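Sensor protein (Pseudomonas syringae pv. tomato, PDB 2R8R) is probably a membrane-bound, ATP-dependent sensor histidine kinase of a two-component system, represented here by its N-terminal KdpD sensor region. Local coordinates at residues A[105-108]-A[109-113]. Sequence-based numbering, arbitrary orientation.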
ATOM      1  N   LYS A 105      11.387  -3.966   7.452  1.00 16.99           N
ATOM      2  CA  LYS A 105      10.068  -3.560   7.031  1.00 15.73           C
ATOM      3  C   LYS A 105      10.140  -2.323   6.163  1.00 15.64           C
ATOM      4  O   LYS A 105      10.953  -1.422   6.386  1.00 15.85           O
ATOM      5  CB  LYS A 105       9.200  -3.252   8.259  1.00 15.27           C
ATOM      6  CG  LYS A 105       8.866  -4.418   9.169  1.00 16.14           C
ATOM      7  CD  LYS A 105       8.068  -5.582   8.554  1.00 16.37           C
ATOM      8  CE  LYS A 105       6.605  -5.228   8.286  1.00 19.83           C
ATOM      9  NZ  LYS A 105       5.639  -6.365   7.941  1.00 18.40           N
ATOM     10  N   ARG A 106       9.243  -2.249   5.190  1.00 16.03           N
ATOM     11  CA  ARG A 106       9.114  -1.056   4.351  1.00 15.30           C
ATOM     12  C   ARG A 106       8.661   0.190   5.114  1.00 15.54           C
ATOM     13  O   ARG A 106       9.043   1.263   4.738  1.00 14.99           O
ATOM     14  CB  ARG A 106       8.191  -1.336   3.196  1.00 15.47           C
ATOM     15  CG  ARG A 106       8.018  -0.193   2.224  1.00 15.22           C
ATOM     16  CD  ARG A 106       7.175  -0.666   1.042  1.00 14.96           C
ATOM     17  NE  ARG A 106       7.960  -1.504   0.143  1.00 12.23           N
ATOM     18  CZ  ARG A 106       7.460  -2.145  -0.907  1.00 13.85           C
ATOM     19  NH1 ARG A 106       6.155  -2.052  -1.198  1.00 11.83           N
ATOM     20  NH2 ARG A 106       8.274  -2.877  -1.683  1.00 12.41           N
ATOM     21  N   TRP A 107       7.877   0.044   6.192  1.00 16.15           N
ATOM     22  CA  TRP A 107       7.531   1.179   7.034  1.00 16.08           C
ATOM     23  C   TRP A 107       8.772   1.880   7.596  1.00 15.93           C
ATOM     24  O   TRP A 107       8.776   3.090   7.682  1.00 14.69           O
ATOM     25  CB  TRP A 107       6.498   0.850   8.124  1.00 16.72           C
ATOM     26  CG  TRP A 107       6.903  -0.048   9.284  1.00 18.03           C
ATOM     27  CD1 TRP A 107       6.545  -1.351   9.459  1.00 18.31           C
ATOM     28  CD2 TRP A 107       7.661   0.317  10.453  1.00 18.87           C
ATOM     29  NE1 TRP A 107       7.044  -1.827  10.652  1.00 19.74           N
ATOM     30  CE2 TRP A 107       7.753  -0.835  11.270  1.00 20.36           C
ATOM     31  CE3 TRP A 107       8.282   1.500  10.883  1.00 18.94           C
ATOM     32  CZ2 TRP A 107       8.441  -0.840  12.489  1.00 18.26           C
ATOM     33  CZ3 TRP A 107       8.966   1.495  12.090  1.00 19.34           C
ATOM     34  CH2 TRP A 107       9.044   0.333  12.872  1.00 18.30           C
ATOM     35  N   GLN A 108       9.830   1.128   7.904  1.00 15.77           N
ATOM     36  CA  GLN A 108      11.112   1.724   8.318  1.00 15.60           C
ATOM     37  C   GLN A 108      11.802   2.492   7.211  1.00 14.47           C
ATOM     38  O   GLN A 108      12.421   3.510   7.472  1.00 14.96           O
ATOM     39  CB  GLN A 108      12.078   0.655   8.817  1.00 15.83           C
ATOM     40  CG  GLN A 108      11.649  -0.028  10.047  1.00 15.73           C
ATOM     41  CD  GLN A 108      12.536  -1.215  10.360  1.00 17.11           C
ATOM     42  OE1 GLN A 108      12.145  -2.336  10.108  1.00 15.92           O
ATOM     43  NE2 GLN A 108      13.767  -0.961  10.872  1.00 20.31           N
ATOM     44  N   ASP A 109      11.746   1.980   5.988  1.00 14.04           N
ATOM     45  CA  ASP A 109      12.192   2.713   4.816  1.00 14.39           C
ATOM     46  C   ASP A 109      11.508   4.080   4.728  1.00 14.39           C
ATOM     47  O   ASP A 109      12.135   5.103   4.499  1.00 14.97           O
ATOM     48  CB  ASP A 109      11.850   1.958   3.524  1.00 14.88           C
ATOM     49  CG  ASP A 109      12.630   0.637   3.334  1.00 16.62           C
ATOM     50  OD1 ASP A 109      13.536   0.279   4.150  1.00 16.71           O
ATOM     51  OD2 ASP A 109      12.321  -0.023   2.318  1.00 12.79           O
ATOM     52  N   ILE A 110      10.191   4.063   4.901  1.00 14.74           N
ATOM     53  CA  ILE A 110       9.374   5.249   4.933  1.00 13.94           C
ATOM     54  C   ILE A 110       9.759   6.200   6.059  1.00 14.08           C
ATOM     55  O   ILE A 110       9.866   7.400   5.843  1.00 14.69           O
ATOM     56  CB  ILE A 110       7.850   4.872   5.013  1.00 13.36           C
ATOM     57  CG1 ILE A 110       7.402   4.310   3.653  1.00 13.34           C
ATOM     58  CG2 ILE A 110       7.053   6.063   5.440  1.00 10.20           C
ATOM     59  CD1 ILE A 110       6.081   3.567   3.635  1.00 13.91           C
ATOM     60  N   GLN A 111       9.973   5.686   7.258  1.00 14.83           N
ATOM     61  CA  GLN A 111      10.331   6.571   8.360  1.00 15.91           C
ATOM     62  C   GLN A 111      11.630   7.283   8.019  1.00 14.52           C
ATOM     63  O   GLN A 111      11.766   8.441   8.318  1.00 14.98           O
ATOM     64  CB  GLN A 111      10.452   5.836   9.729  1.00 16.68           C
ATOM     65  CG  GLN A 111       9.202   5.183  10.328  1.00 20.04           C
ATOM     66  CD  GLN A 111       8.051   6.138  10.538  1.00 26.56           C
ATOM     67  OE1 GLN A 111       8.231   7.241  11.055  1.00 31.83           O
ATOM     68  NE2 GLN A 111       6.841   5.711  10.158  1.00 31.03           N
ATOM     69  N   GLU A 112      12.569   6.586   7.386  1.00 14.59           N
ATOM     70  CA  GLU A 112      13.862   7.165   6.993  1.00 14.69           C
ATOM     71  C   GLU A 112      13.751   8.287   5.969  1.00 14.22           C
ATOM     72  O   GLU A 112      14.457   9.280   6.055  1.00 14.25           O
ATOM     73  CB  GLU A 112      14.836   6.105   6.434  1.00 14.26           C
ATOM     74  CG  GLU A 112      16.260   6.602   6.427  1.00 13.81           C
ATOM     75  CD  GLU A 112      17.295   5.604   5.988  1.00 15.99           C
ATOM     76  OE1 GLU A 112      16.947   4.590   5.349  1.00 18.87           O
ATOM     77  OE2 GLU A 112      18.501   5.859   6.281  1.00 17.26           O
ATOM     78  N   LEU A 113      12.880   8.104   4.983  1.00 13.92           N
ATOM     79  CA  LEU A 113      12.581   9.156   3.998  1.00 12.66           C
ATOM     80  C   LEU A 113      11.992  10.345   4.715  1.00 12.17           C
ATOM     81  O   LEU A 113      12.360  11.452   4.448  1.00 11.62           O
ATOM     82  CB  LEU A 113      11.566   8.661   2.950  1.00 12.30           C
ATOM     83  CG  LEU A 113      12.032   7.525   2.028  1.00 11.96           C
ATOM     84  CD1 LEU A 113      10.832   6.895   1.366  1.00  9.95           C
ATOM     85  CD2 LEU A 113      13.071   8.089   1.025  1.00 11.96           C
TER
HETATM   86  O   HOH W   1      10.852  -1.003   0.125  1.00 18.03           O
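R106 and D109 meet on one flank of the first turn of helix 106-115, the helical part of a beta-alpha-beta unit that runs from strand 87-90 to strand 119-125 in a P-loop NTPase-like domain. D109 illustrates how a helix start can be tied to the loop before it. Its CB lies 3.1 Å from the carbonyl O of R106, three residues back. With CG beside the backbone N (chi1 -67°), the carboxylate swings toward the N-terminal end of the helix, CG coming to 4.0 Å from R106 CA. OD1 hydrogen-bonds to H103 ND1 in the preceding loop. OD2 receives a weak hydrogen bond from N97 ND2 and probably one from a water 2.8 Å away; the same water accepts one from R106 NE at 2.9 Å, bridging two opposite charges that do not touch directly. The R106 chain is extended as far as CD, and its guanidinium group reaches a salt bridge with E74 and a hydrogen bond with D91 O. Elsewhere, Q108 CG lies 3.6 Å above one face of the W107 ring, offset toward its rim, while Q111 CG comes to its edge, 3.8 Å from CE3. I110 N, Q111 N and E112 N bond to carbonyls four residues back. Q108 OE1 accepts the N-H of K105, the N-cap residue, at 3.2 Å, the donor lying 39° out of the amide carbonyl plane.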